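Local atomic coordinates of carbohydrate oxidase (Microdochium nivale, PDB entry 3RJA), a protein that catalyses the FAD-dependent oxidation of the C1 hydroxyl of mono-, oligo- and polysaccharides to lactones, reducing molecular oxygen to hydrogen peroxide. Residues Glu297-Tyr302 with Asp306-Ile311; Ser365-Val370 with Pro378-Leu383; Ala47-Ala52 with Thr164-Asp169; Lys440-Glu445 with Tyr465-Arg470. One frame throughout, in Å; residues are numbered along the deposited sequence. Where two conformers were deposited one is given.

In the fold
The four contacts show how bonding follows place in the fold. Contact 1 is a surface contact with an apolar seam beside a loop whose aspartates and histidine bind zinc; contact 2 is partly buried and turns on an arginine. Both lie in connections between strands of the same eight-stranded antiparallel sheet. Contacts 3 and 4 are buried, yet differ: the first is helix-on-sheet packing of aliphatic groups within the FAD-binding domain, the second a tyrosine-rich, partly water-bridged join in the berberine-like C-terminal region. Contacts 2 and 4 touch, P378 CG of contact 2 lying 3.1 Å from Y442 O of contact 4, whereas contacts 1 and 4 stand on opposite sides of the chain's centre.

Contact 1. Residues Glu297-Tyr302 with Asp306-Ile311; sequences ESVLSY and DHVDFI. With ZN (zinc ion), chain E; ZN (zinc ion), chain D.
V308 drives one methyl, CG1, into the last turn of helix 295-301, where V299 and L300 receive it. The loop that follows this helix folds back on the turn it has just left, and an inverse gamma turn centred on D309 carries it onward. The methyl points into the helix because CG1 stands anti to the carbonyl carbon of V308 (chi1 -57°). It comes down on the backbone, 3.5 Å from L300 CA and 3.7 Å from V299 O. The valines V299 and V308 cross at about a right angle and meet methyl to methyl, CG1 to CG1 at 4.0 Å. L300 follows V299 along the helix; its CB points past the loop, but CD1 at the end of the side chain reaches V308 CG1 at 3.9 Å and also lies against the peptide joining D306 to H307. The residues flanking V308 in the loop bind metal. D306 OD1 binds a zinc ion at 2.0 Å and H307 ND1 binds the same ion at 2.2 Å, while one face of the H307 imidazole is covered near its rim by F310 CE1. V308 also touches T117 of helix 112-123, and H114 of that helix shares a second zinc with D309, joining the loop to the FAD-binding domain. D309 grips this ion with both carboxylate oxygens, OD1 at 2.1 Å and OD2 at 2.3 Å.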
loop_
_atom_site.group_PDB
_atom_site.type_symbol
_atom_site.label_atom_id
_atom_site.label_comp_id
_atom_site.label_asym_id
_atom_site.label_seq_id
_atom_site.Cartn_x
_atom_site.Cartn_y
_atom_site.Cartn_z
ATOM N N GLU A 297 -10.628 -18.249 -2.781
ATOM C CA GLU A 297 -10.348 -18.793 -1.468
ATOM C C GLU A 297 -9.093 -18.195 -0.862
ATOM O O GLU A 297 -9.071 -17.928 0.345
ATOM C CB GLU A 297 -10.236 -20.314 -1.540
ATOM C CG GLU A 297 -11.600 -21.001 -1.717
ATOM C CD GLU A 297 -11.484 -22.483 -2.059
ATOM O OE1 GLU A 297 -10.377 -22.952 -2.451
ATOM O OE2 GLU A 297 -12.523 -23.181 -1.956
ATOM N N SER A 298 -8.053 -17.971 -1.686
ATOM C CA SER A 298 -6.819 -17.357 -1.175
ATOM C C SER A 298 -7.093 -15.914 -0.745
ATOM O O SER A 298 -6.580 -15.459 0.273
ATOM C CB SER A 298 -5.669 -17.410 -2.204
ATOM O OG SER A 298 -5.893 -16.505 -3.282
ATOM N N VAL A 299 -7.925 -15.202 -1.497
ATOM C CA VAL A 299 -8.318 -13.848 -1.080
ATOM C C VAL A 299 -8.940 -13.821 0.329
ATOM O O VAL A 299 -8.557 -12.991 1.180
ATOM C CB VAL A 299 -9.238 -13.154 -2.093
ATOM C CG1 VAL A 299 -9.435 -11.639 -1.710
ATOM C CG2 VAL A 299 -8.645 -13.249 -3.477
ATOM N N LEU A 300 -9.875 -14.742 0.572
ATOM C CA LEU A 300 -10.492 -14.870 1.887
ATOM C C LEU A 300 -9.454 -15.279 2.929
ATOM O O LEU A 300 -9.415 -14.728 4.053
ATOM C CB LEU A 300 -11.644 -15.913 1.862
ATOM C CG LEU A 300 -12.425 -16.101 3.176
ATOM C CD1 LEU A 300 -12.924 -14.733 3.698
ATOM C CD2 LEU A 300 -13.605 -17.111 2.980
ATOM N N SER A 301 -8.615 -16.248 2.561
ATOM C CA SER A 301 -7.671 -16.836 3.522
ATOM C C SER A 301 -6.749 -15.824 4.211
ATOM O O SER A 301 -6.498 -15.968 5.386
ATOM C CB SER A 301 -6.813 -17.900 2.853
ATOM O OG SER A 301 -6.053 -18.566 3.823
ATOM N N TYR A 302 -6.260 -14.817 3.475
ATOM C CA TYR A 302 -5.307 -13.847 4.048
ATOM C C TYR A 302 -5.962 -12.504 4.433
ATOM O O TYR A 302 -5.266 -11.554 4.787
ATOM C CB TYR A 302 -4.094 -13.643 3.112
ATOM C CG TYR A 302 -2.927 -14.608 3.348
ATOM C CD1 TYR A 302 -2.287 -14.678 4.586
ATOM C CD2 TYR A 302 -2.472 -15.446 2.335
ATOM C CE1 TYR A 302 -1.231 -15.550 4.807
ATOM C CE2 TYR A 302 -1.423 -16.332 2.545
ATOM C CZ TYR A 302 -0.797 -16.375 3.777
ATOM O OH TYR A 302 0.259 -17.248 3.980
ATOM N N ASP A 306 -14.275 -12.470 7.913
ATOM C CA ASP A 306 -15.085 -13.600 7.523
ATOM C C ASP A 306 -15.695 -13.392 6.122
ATOM O O ASP A 306 -16.389 -14.250 5.633
ATOM C CB ASP A 306 -16.137 -13.952 8.597
ATOM C CG ASP A 306 -17.300 -12.970 8.641
ATOM O OD1 ASP A 306 -17.269 -11.923 7.960
ATOM O OD2 ASP A 306 -18.269 -13.259 9.368
ATOM N N HIS A 307 -15.437 -12.247 5.496
ATOM C CA HIS A 307 -15.789 -12.055 4.078
ATOM C C HIS A 307 -14.827 -11.030 3.470
ATOM O O HIS A 307 -14.130 -10.302 4.204
ATOM C CB HIS A 307 -17.250 -11.595 3.922
ATOM C CG HIS A 307 -17.477 -10.164 4.315
ATOM N ND1 HIS A 307 -17.640 -9.761 5.622
ATOM C CD2 HIS A 307 -17.558 -9.038 3.572
ATOM C CE1 HIS A 307 -17.821 -8.457 5.667
ATOM N NE2 HIS A 307 -17.777 -7.994 4.434
ATOM N N VAL A 308 -14.783 -10.976 2.141
ATOM C CA VAL A 308 -13.902 -10.038 1.438
ATOM C C VAL A 308 -14.583 -8.965 0.629
ATOM O O VAL A 308 -13.952 -7.941 0.333
ATOM C CB VAL A 308 -12.859 -10.744 0.543
ATOM C CG1 VAL A 308 -12.006 -11.725 1.393
ATOM C CG2 VAL A 308 -13.500 -11.434 -0.610
ATOM N N ASP A 309 -15.848 -9.172 0.252
ATOM C CA ASP A 309 -16.513 -8.171 -0.588
ATOM C C ASP A 309 -16.941 -6.950 0.237
ATOM O O ASP A 309 -18.103 -6.830 0.637
ATOM C CB ASP A 309 -17.682 -8.787 -1.368
ATOM C CG ASP A 309 -18.241 -7.852 -2.445
ATOM O OD1 ASP A 309 -17.646 -6.803 -2.759
ATOM O OD2 ASP A 309 -19.304 -8.164 -2.994
ATOM N N PHE A 310 -15.982 -6.050 0.489
ATOM C CA PHE A 310 -16.235 -4.830 1.247
ATOM C C PHE A 310 -16.676 -3.685 0.358
ATOM O O PHE A 310 -15.994 -3.340 -0.626
ATOM C CB PHE A 310 -14.990 -4.417 2.044
ATOM C CG PHE A 310 -14.867 -5.095 3.384
ATOM C CD1 PHE A 310 -14.565 -6.442 3.473
ATOM C CD2 PHE A 310 -15.053 -4.376 4.559
ATOM C CE1 PHE A 310 -14.446 -7.071 4.732
ATOM C CE2 PHE A 310 -14.931 -4.997 5.817
ATOM C CZ PHE A 310 -14.611 -6.347 5.890
ATOM N N ILE A 311 -17.824 -3.111 0.693
ATOM C CA ILE A 311 -18.295 -1.867 0.060
ATOM C C ILE A 311 -18.503 -0.762 1.119
ATOM O O ILE A 311 -19.058 0.295 0.831
ATOM C CB ILE A 311 -19.595 -2.101 -0.750
ATOM C CG1 ILE A 311 -20.707 -2.671 0.148
ATOM C CG2 ILE A 311 -19.319 -3.041 -1.965
ATOM C CD1 ILE A 311 -22.136 -2.604 -0.503
HETATM ZN ZN ZN E . -18.734 -10.914 7.079
HETATM ZN ZN ZN D . -19.018 -6.269 -4.202
HETATM O O HOH W 1 -19.525 -7.729 -5.721
HETATM O O HOH W 2 -20.750 -5.531 -3.303
#

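Contact 2. Residues Ser365-Val370 with Pro378-Leu383; sequences SQVTKV and PHRDKL
R380 turns the flat face of its charged guanidinium toward an aliphatic side chain, V370, with CB of the valine 3.5 Å above the plane and over its centre. The setting is the long connection between the antiparallel neighbours 352-359 and 384-392, in which a short 3-10 segment, 366-368, meets a type I beta turn running from H379 to K382. With chi1 at -56° CG stands anti to the carbonyl carbon of R380, 3.2 Å from V370 O; the bend at chi2 (-65°) then brings CD to 3.3 Å from both V370 O and V367 O. The two side chains cross obliquely, and V370 CG1 follows CB over the group, 3.7 Å from CZ. The polar work is done at the rim of the guanidinium: NH1 donates to V367 O at 3.0 Å, with an N-H...O angle of 154°, and sits in the carbonyl plane on a lone pair. NH2 is held elsewhere, by a salt bridge to D158 and a hydrogen bond to T375 OG1, so the group's rotation is fixed. A leucine in its place would probably leave D158 without its charged mate and V367 O without this donor. At the start of the 3-10 segment S365 OG accepts from V367 N, an ST turn. S365 O accepts twice, from T368 N at 3.1 Å and from T368 OG1 at 2.7 Å.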
loop_
_atom_site.group_PDB
_atom_site.type_symbol
_atom_site.label_atom_id
_atom_site.label_comp_id
_atom_site.label_asym_id
_atom_site.label_seq_id
_atom_site.Cartn_x
_atom_site.Cartn_y
_atom_site.Cartn_z
ATOM N N SER A 365 11.919 -12.445 -8.571
ATOM C CA SER A 365 10.758 -11.655 -8.193
ATOM C C SER A 365 10.254 -10.886 -9.403
ATOM O O SER A 365 11.002 -10.106 -10.023
ATOM C CB SER A 365 11.056 -10.705 -7.036
ATOM O OG SER A 365 9.940 -9.836 -6.822
ATOM N N GLN A 366 8.982 -11.085 -9.738
ATOM C CA GLN A 366 8.367 -10.311 -10.822
ATOM C C GLN A 366 8.366 -8.768 -10.573
ATOM O O GLN A 366 8.386 -7.968 -11.515
ATOM C CB GLN A 366 6.951 -10.847 -11.073
ATOM C CG GLN A 366 6.349 -10.505 -12.407
ATOM C CD GLN A 366 7.153 -10.926 -13.644
ATOM O OE1 GLN A 366 7.034 -10.269 -14.657
ATOM N NE2 GLN A 366 7.945 -11.996 -13.578
ATOM N N VAL A 367 8.363 -8.353 -9.313
ATOM C CA VAL A 367 8.394 -6.924 -8.993
ATOM C C VAL A 367 9.638 -6.242 -9.611
ATOM O O VAL A 367 9.566 -5.087 -10.072
ATOM C CB VAL A 367 8.420 -6.671 -7.441
ATOM C CG1 VAL A 367 8.701 -5.167 -7.132
ATOM C CG2 VAL A 367 7.133 -7.163 -6.792
ATOM N N THR A 368 10.745 -6.991 -9.646
ATOM C CA THR A 368 12.073 -6.508 -10.107
ATOM C C THR A 368 12.252 -6.535 -11.619
ATOM O O THR A 368 13.265 -6.066 -12.115
ATOM C CB THR A 368 13.232 -7.373 -9.533
ATOM O OG1 THR A 368 13.244 -8.681 -10.159
ATOM C CG2 THR A 368 13.102 -7.533 -8.071
ATOM N N LYS A 369 11.308 -7.123 -12.348
ATOM C CA LYS A 369 11.357 -7.096 -13.808
ATOM C C LYS A 369 10.984 -5.723 -14.400
ATOM O O LYS A 369 11.158 -5.499 -15.590
ATOM C CB LYS A 369 10.491 -8.206 -14.414
ATOM C CG LYS A 369 10.774 -9.636 -13.854
ATOM C CD LYS A 369 12.235 -10.047 -14.046
ATOM C CE LYS A 369 12.505 -11.437 -13.517
ATOM N NZ LYS A 369 13.952 -11.641 -13.479
ATOM N N VAL A 370 10.455 -4.812 -13.575
ATOM C CA VAL A 370 10.343 -3.419 -13.962
ATOM C C VAL A 370 11.521 -2.691 -13.310
ATOM O O VAL A 370 11.876 -2.978 -12.161
ATOM C CB VAL A 370 8.987 -2.825 -13.537
ATOM C CG1 VAL A 370 8.855 -1.353 -13.949
ATOM C CG2 VAL A 370 7.825 -3.648 -14.136
ATOM N N PRO A 378 9.980 3.643 -6.888
ATOM C CA PRO A 378 11.457 3.761 -6.776
ATOM C C PRO A 378 12.148 2.632 -6.042
ATOM O O PRO A 378 13.347 2.752 -5.735
ATOM C CB PRO A 378 11.624 4.997 -5.884
ATOM C CG PRO A 378 10.374 4.931 -4.953
ATOM C CD PRO A 378 9.306 4.143 -5.672
ATOM N N HIS A 379 11.424 1.566 -5.724
ATOM C CA HIS A 379 11.995 0.538 -4.851
ATOM C C HIS A 379 12.385 -0.741 -5.602
ATOM O O HIS A 379 12.509 -1.808 -4.988
ATOM C CB HIS A 379 11.012 0.179 -3.733
ATOM C CG HIS A 379 10.495 1.353 -2.977
ATOM N ND1 HIS A 379 11.310 2.173 -2.219
ATOM C CD2 HIS A 379 9.235 1.832 -2.834
ATOM C CE1 HIS A 379 10.574 3.111 -1.643
ATOM N NE2 HIS A 379 9.307 2.921 -1.995
ATOM N N ARG A 380 12.538 -0.650 -6.926
ATOM C CA ARG A 380 12.776 -1.879 -7.733
ATOM C C ARG A 380 14.123 -2.555 -7.413
ATOM O O ARG A 380 14.336 -3.719 -7.769
ATOM C CB ARG A 380 12.694 -1.572 -9.244
ATOM C CG ARG A 380 11.372 -0.931 -9.702
ATOM C CD ARG A 380 10.113 -1.838 -9.556
ATOM N NE ARG A 380 8.955 -1.139 -10.104
ATOM C CZ ARG A 380 7.750 -1.663 -10.379
ATOM N NH1 ARG A 380 7.489 -2.970 -10.220
ATOM N NH2 ARG A 380 6.790 -0.853 -10.845
ATOM N N ASP A 381 15.039 -1.799 -6.784
ATOM C CA ASP A 381 16.377 -2.298 -6.466
ATOM C C ASP A 381 16.443 -2.679 -4.998
ATOM O O ASP A 381 17.528 -2.736 -4.410
ATOM C CB ASP A 381 17.451 -1.232 -6.786
ATOM C CG ASP A 381 17.197 0.099 -6.074
ATOM O OD1 ASP A 381 16.077 0.318 -5.515
ATOM O OD2 ASP A 381 18.119 0.947 -6.056
ATOM N N LYS A 382 15.274 -2.870 -4.389
ATOM C CA LYS A 382 15.189 -3.244 -2.954
ATOM C C LYS A 382 14.654 -4.650 -2.795
ATOM O O LYS A 382 13.582 -4.976 -3.315
ATOM C CB LYS A 382 14.306 -2.276 -2.148
ATOM C CG LYS A 382 14.606 -0.765 -2.369
ATOM C CD LYS A 382 16.104 -0.416 -2.094
ATOM C CE LYS A 382 16.345 1.077 -1.848
ATOM N NZ LYS A 382 16.148 1.884 -3.076
ATOM N N LEU A 383 15.396 -5.471 -2.060
ATOM C CA LEU A 383 15.033 -6.843 -1.811
ATOM C C LEU A 383 13.944 -6.939 -0.746
ATOM O O LEU A 383 12.976 -7.716 -0.900
ATOM C CB LEU A 383 16.282 -7.682 -1.391
ATOM C CG LEU A 383 16.004 -9.187 -1.293
ATOM C CD1 LEU A 383 17.177 -10.026 -1.797
ATOM C CD2 LEU A 383 15.616 -9.615 0.121
#

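Contact 3. Residues Ala47-Ala52 with Thr164-Asp169; sequences AHIQSA and TVVLAD
I49 and V166 are turned to each other by their first torsions. In I49 the branch methyl CG2 stands anti to the backbone N, while CG1 lies anti to the carbonyl carbon (chi1 -62°); in V166 it is CG1 that stands anti to N (chi1 178°), which puts CG2 beside the backbone N. Both CB atoms point across the interface, and the two CG2 methyls meet at 3.7 Å, the side chains running at a slant to each other. I49 CG2 is also 4.0 Å from V166 CB, so the isoleucine methyl rests on the branch point of the valine as well as on its tip. The second valine methyl takes another path: V166 CG1 reaches past I49 to the helix backbone, 3.9 Å from Q50 CA. Here the contact sets the crossover helix of the parallel sheet against a strand of the antiparallel one, within the FAD-binding domain of this flavoprotein oxidase family. Helix 46-58 is the crossover of a beta-alpha-beta unit between the parallel strands 39-42 and 63-66, and strand 160-166 belongs to the antiparallel sheet, paired with 172-176 and 196-206. I49 touches I196 of the latter strand too, and its side chain is about 7 Å from the bound FAD. Apolar contact alone links the two segments, but the helix gains a polar tie just beyond them: Q50 extends its chain to touch I172 of strand 172-176, and its NE2 bonds to G170 O.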
loop_
_atom_site.group_PDB
_atom_site.type_symbol
_atom_site.label_atom_id
_atom_site.label_comp_id
_atom_site.label_asym_id
_atom_site.label_seq_id
_atom_site.Cartn_x
_atom_site.Cartn_y
_atom_site.Cartn_z
ATOM N N ALA A 47 -17.734 13.618 -13.746
ATOM C CA ALA A 47 -18.162 14.997 -13.822
ATOM C C ALA A 47 -18.269 15.642 -12.426
ATOM O O ALA A 47 -17.923 16.824 -12.250
ATOM C CB ALA A 47 -19.519 15.080 -14.579
ATOM N N HIS A 48 -18.748 14.881 -11.439
ATOM C CA HIS A 48 -18.771 15.347 -10.054
ATOM C C HIS A 48 -17.358 15.671 -9.555
ATOM O O HIS A 48 -17.137 16.725 -8.926
ATOM C CB HIS A 48 -19.379 14.290 -9.138
ATOM C CG HIS A 48 -20.867 14.141 -9.273
ATOM N ND1 HIS A 48 -21.540 13.025 -8.811
ATOM C CD2 HIS A 48 -21.810 14.962 -9.811
ATOM C CE1 HIS A 48 -22.836 13.165 -9.064
ATOM N NE2 HIS A 48 -23.024 14.324 -9.678
ATOM N N ILE A 49 -16.419 14.742 -9.803
ATOM C CA ILE A 49 -15.018 14.921 -9.392
ATOM C C ILE A 49 -14.486 16.224 -10.000
ATOM O O ILE A 49 -13.906 17.063 -9.288
ATOM C CB ILE A 49 -14.116 13.690 -9.761
ATOM C CG1 ILE A 49 -14.613 12.401 -9.034
ATOM C CG2 ILE A 49 -12.619 13.982 -9.420
ATOM C CD1 ILE A 49 -13.971 11.083 -9.542
ATOM N N GLN A 50 -14.710 16.380 -11.311
ATOM C CA GLN A 50 -14.357 17.588 -12.042
ATOM C C GLN A 50 -14.959 18.869 -11.449
ATOM O O GLN A 50 -14.260 19.849 -11.220
ATOM C CB GLN A 50 -14.795 17.440 -13.511
ATOM C CG GLN A 50 -14.443 18.635 -14.405
ATOM C CD GLN A 50 -14.868 18.378 -15.845
ATOM O OE1 GLN A 50 -15.958 17.872 -16.095
ATOM N NE2 GLN A 50 -13.986 18.665 -16.778
ATOM N N SER A 51 -16.254 18.858 -11.189
ATOM C CA SER A 51 -16.911 20.019 -10.624
ATOM C C SER A 51 -16.355 20.347 -9.224
ATOM O O SER A 51 -16.238 21.534 -8.853
ATOM C CB SER A 51 -18.414 19.742 -10.523
ATOM O OG SER A 51 -18.966 19.576 -11.828
ATOM N N ALA A 52 -16.042 19.302 -8.446
ATOM C CA ALA A 52 -15.484 19.512 -7.112
ATOM C C ALA A 52 -14.129 20.222 -7.231
ATOM O O ALA A 52 -13.870 21.156 -6.508
ATOM C CB ALA A 52 -15.369 18.176 -6.311
ATOM N N THR A 164 -7.933 7.482 -16.571
ATOM C CA THR A 164 -8.580 8.744 -16.835
ATOM C C THR A 164 -8.292 9.593 -15.610
ATOM O O THR A 164 -8.423 9.128 -14.474
ATOM C CB THR A 164 -10.101 8.551 -17.033
ATOM O OG1 THR A 164 -10.305 7.643 -18.129
ATOM C CG2 THR A 164 -10.790 9.875 -17.366
ATOM N N VAL A 165 -7.867 10.826 -15.812
ATOM C CA VAL A 165 -7.429 11.631 -14.659
ATOM C C VAL A 165 -8.074 13.006 -14.724
ATOM O O VAL A 165 -8.085 13.643 -15.786
ATOM C CB VAL A 165 -5.896 11.795 -14.646
ATOM C CG1 VAL A 165 -5.414 12.444 -13.341
ATOM C CG2 VAL A 165 -5.203 10.478 -14.866
ATOM N N VAL A 166 -8.584 13.475 -13.589
ATOM C CA VAL A 166 -9.011 14.880 -13.431
ATOM C C VAL A 166 -7.823 15.693 -12.937
ATOM O O VAL A 166 -7.284 15.413 -11.840
ATOM C CB VAL A 166 -10.192 15.004 -12.424
ATOM C CG1 VAL A 166 -10.600 16.493 -12.218
ATOM C CG2 VAL A 166 -11.362 14.187 -12.884
ATOM N N LEU A 167 -7.399 16.683 -13.728
ATOM C CA LEU A 167 -6.235 17.508 -13.363
ATOM C C LEU A 167 -6.618 18.671 -12.467
ATOM O O LEU A 167 -7.805 18.980 -12.352
ATOM C CB LEU A 167 -5.499 18.039 -14.612
ATOM C CG LEU A 167 -5.009 16.992 -15.608
ATOM C CD1 LEU A 167 -4.234 17.644 -16.777
ATOM C CD2 LEU A 167 -4.170 15.885 -14.928
ATOM N N ALA A 168 -5.604 19.358 -11.917
ATOM C CA ALA A 168 -5.818 20.524 -11.024
ATOM C C ALA A 168 -6.572 21.697 -11.669
ATOM O O ALA A 168 -7.296 22.450 -10.986
ATOM C CB ALA A 168 -4.477 21.003 -10.428
ATOM N N ASP A 169 -6.420 21.842 -12.979
ATOM C CA ASP A 169 -7.111 22.900 -13.710
ATOM C C ASP A 169 -8.534 22.522 -14.125
ATOM O O ASP A 169 -9.208 23.305 -14.810
ATOM C CB ASP A 169 -6.290 23.349 -14.925
ATOM C CG ASP A 169 -6.140 22.258 -16.012
ATOM O OD1 ASP A 169 -6.681 21.132 -15.892
ATOM O OD2 ASP A 169 -5.461 22.563 -17.021
#

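Contact 4. Residues Lys440-Glu445 with Tyr465-Arg470; sequences KVYYGE and YPQAVR
Y442 and Q467 form the nearest backbone pair, with CA atoms 9.2 Å apart, so the last turn of helix 435-443 meets the type I turn Y465-A468 through long side chains. This join lies in the berberine-like C-terminal region of the enzyme. Y442 OH donates to Q467 OE1 at 2.6 Å, the amide oxygen lying at the edge of the tyrosine ring and near its plane. Ring and amide planes stand 71° apart, and the hydroxyl approaches tilted out of the carbonyl plane, at a C=O...O angle of 131°. Q467 delivers this oxygen on an extended chain (chi2 175°), while its NE2 is held by D430 O and M433 O. D430 N bonds to Y442 OH as well; a phenylalanine here would probably leave both Q467 OE1 and D430 N without this partner. Beside this pair, Y443 CE2 packs obliquely on V469 CG2 at 3.5 Å. Y465, whose side chain comes within about 4 Å of FAD, bonds through OH to S192 OG and joins the helix by water: one molecule bridges Y443 OH at 2.7 Å and Y465 OH at 2.7 Å, and donates to Q467 O at 2.8 Å.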
loop_
_atom_site.group_PDB
_atom_site.type_symbol
_atom_site.label_atom_id
_atom_site.label_comp_id
_atom_site.label_asym_id
_atom_site.label_seq_id
_atom_site.Cartn_x
_atom_site.Cartn_y
_atom_site.Cartn_z
ATOM N N LYS A 440 12.086 12.588 -0.025
ATOM C CA LYS A 440 13.403 12.052 -0.357
ATOM C C LYS A 440 13.452 10.538 -0.120
ATOM O O LYS A 440 13.977 9.821 -0.938
ATOM C CB LYS A 440 14.516 12.755 0.435
ATOM C CG LYS A 440 15.928 12.599 -0.177
ATOM C CD LYS A 440 17.029 12.983 0.840
ATOM C CE LYS A 440 17.215 11.865 1.879
ATOM N NZ LYS A 440 17.145 12.344 3.295
ATOM N N VAL A 441 12.912 10.050 0.997
ATOM C CA VAL A 441 12.998 8.610 1.267
ATOM C C VAL A 441 11.907 7.820 0.547
ATOM O O VAL A 441 12.123 6.645 0.214
ATOM C CB VAL A 441 13.045 8.270 2.796
ATOM C CG1 VAL A 441 14.299 8.852 3.433
ATOM C CG2 VAL A 441 11.763 8.765 3.546
ATOM N N TYR A 442 10.744 8.449 0.296
ATOM C CA TYR A 442 9.649 7.742 -0.386
ATOM C C TYR A 442 9.915 7.530 -1.883
ATOM O O TYR A 442 9.377 6.583 -2.486
ATOM C CB TYR A 442 8.299 8.483 -0.254
ATOM C CG TYR A 442 7.589 8.491 1.110
ATOM C CD1 TYR A 442 7.700 7.451 2.031
ATOM C CD2 TYR A 442 6.749 9.559 1.429
ATOM C CE1 TYR A 442 6.999 7.507 3.275
ATOM C CE2 TYR A 442 6.096 9.644 2.631
ATOM C CZ TYR A 442 6.199 8.624 3.544
ATOM O OH TYR A 442 5.461 8.776 4.682
ATOM N N TYR A 443 10.705 8.424 -2.499
ATOM C CA TYR A 443 10.829 8.418 -3.948
ATOM C C TYR A 443 12.249 8.241 -4.525
ATOM O O TYR A 443 12.378 8.144 -5.717
ATOM C CB TYR A 443 10.139 9.643 -4.552
ATOM C CG TYR A 443 8.653 9.695 -4.262
ATOM C CD1 TYR A 443 7.792 8.673 -4.706
ATOM C CD2 TYR A 443 8.109 10.743 -3.506
ATOM C CE1 TYR A 443 6.404 8.711 -4.408
ATOM C CE2 TYR A 443 6.743 10.774 -3.206
ATOM C CZ TYR A 443 5.907 9.764 -3.663
ATOM O OH TYR A 443 4.568 9.829 -3.387
ATOM N N GLY A 444 13.281 8.200 -3.679
ATOM C CA GLY A 444 14.624 7.748 -4.094
ATOM C C GLY A 444 15.124 8.428 -5.357
ATOM O O GLY A 444 15.067 9.668 -5.468
ATOM N N GLU A 445 15.559 7.624 -6.325
ATOM C CA GLU A 445 16.177 8.161 -7.559
ATOM C C GLU A 445 15.161 8.851 -8.486
ATOM O O GLU A 445 15.547 9.508 -9.449
ATOM C CB GLU A 445 16.969 7.067 -8.313
ATOM C CG GLU A 445 16.116 5.887 -8.847
ATOM C CD GLU A 445 16.910 4.867 -9.670
ATOM O OE1 GLU A 445 17.332 3.821 -9.125
ATOM O OE2 GLU A 445 17.087 5.089 -10.879
ATOM N N TYR A 465 -0.683 17.971 0.253
ATOM C CA TYR A 465 -0.705 17.377 1.569
ATOM C C TYR A 465 0.737 17.381 2.071
ATOM O O TYR A 465 1.668 17.565 1.274
ATOM C CB TYR A 465 -1.339 15.969 1.543
ATOM C CG TYR A 465 -0.612 14.869 0.750
ATOM C CD1 TYR A 465 -0.772 14.746 -0.642
ATOM C CD2 TYR A 465 0.182 13.910 1.400
ATOM C CE1 TYR A 465 -0.117 13.713 -1.368
ATOM C CE2 TYR A 465 0.826 12.868 0.682
ATOM C CZ TYR A 465 0.656 12.760 -0.697
ATOM O OH TYR A 465 1.283 11.714 -1.427
ATOM N N PRO A 466 0.939 17.156 3.377
ATOM C CA PRO A 466 2.279 17.473 3.881
ATOM C C PRO A 466 3.431 16.591 3.370
ATOM O O PRO A 466 4.603 16.924 3.624
ATOM C CB PRO A 466 2.124 17.342 5.416
ATOM C CG PRO A 466 0.684 17.644 5.660
ATOM C CD PRO A 466 -0.022 16.948 4.480
ATOM N N GLN A 467 3.143 15.492 2.669
ATOM C CA GLN A 467 4.243 14.733 2.073
ATOM C C GLN A 467 4.067 14.568 0.569
ATOM O O GLN A 467 4.587 13.618 -0.028
ATOM C CB GLN A 467 4.528 13.396 2.803
ATOM C CG GLN A 467 4.875 13.595 4.298
ATOM C CD GLN A 467 5.040 12.307 5.112
ATOM O OE1 GLN A 467 4.514 11.249 4.769
ATOM N NE2 GLN A 467 5.772 12.419 6.237
ATOM N N ALA A 468 3.338 15.509 -0.039
ATOM C CA ALA A 468 3.321 15.664 -1.492
ATOM C C ALA A 468 4.720 16.051 -1.947
ATOM O O ALA A 468 5.440 16.757 -1.229
ATOM C CB ALA A 468 2.305 16.775 -1.925
ATOM N N VAL A 469 5.086 15.607 -3.142
ATOM C CA VAL A 469 6.280 16.069 -3.829
ATOM C C VAL A 469 6.184 17.602 -4.059
ATOM O O VAL A 469 5.122 18.106 -4.407
ATOM C CB VAL A 469 6.402 15.287 -5.168
ATOM C CG1 VAL A 469 7.385 15.915 -6.102
ATOM C CG2 VAL A 469 6.798 13.801 -4.900
ATOM N N ARG A 470 7.271 18.347 -3.848
ATOM C CA ARG A 470 7.265 19.789 -4.192
ATOM C C ARG A 470 7.301 20.021 -5.707
ATOM O O ARG A 470 8.044 19.341 -6.404
ATOM C CB ARG A 470 8.448 20.540 -3.568
ATOM C CG ARG A 470 8.439 20.637 -2.076
ATOM C CD ARG A 470 9.517 21.639 -1.557
ATOM N NE ARG A 470 9.545 21.622 -0.096
ATOM C CZ ARG A 470 8.676 22.275 0.670
ATOM N NH1 ARG A 470 7.708 23.005 0.119
ATOM N NH2 ARG A 470 8.770 22.202 1.992
HETATM O O HOH W 3 3.821 12.082 -2.183
#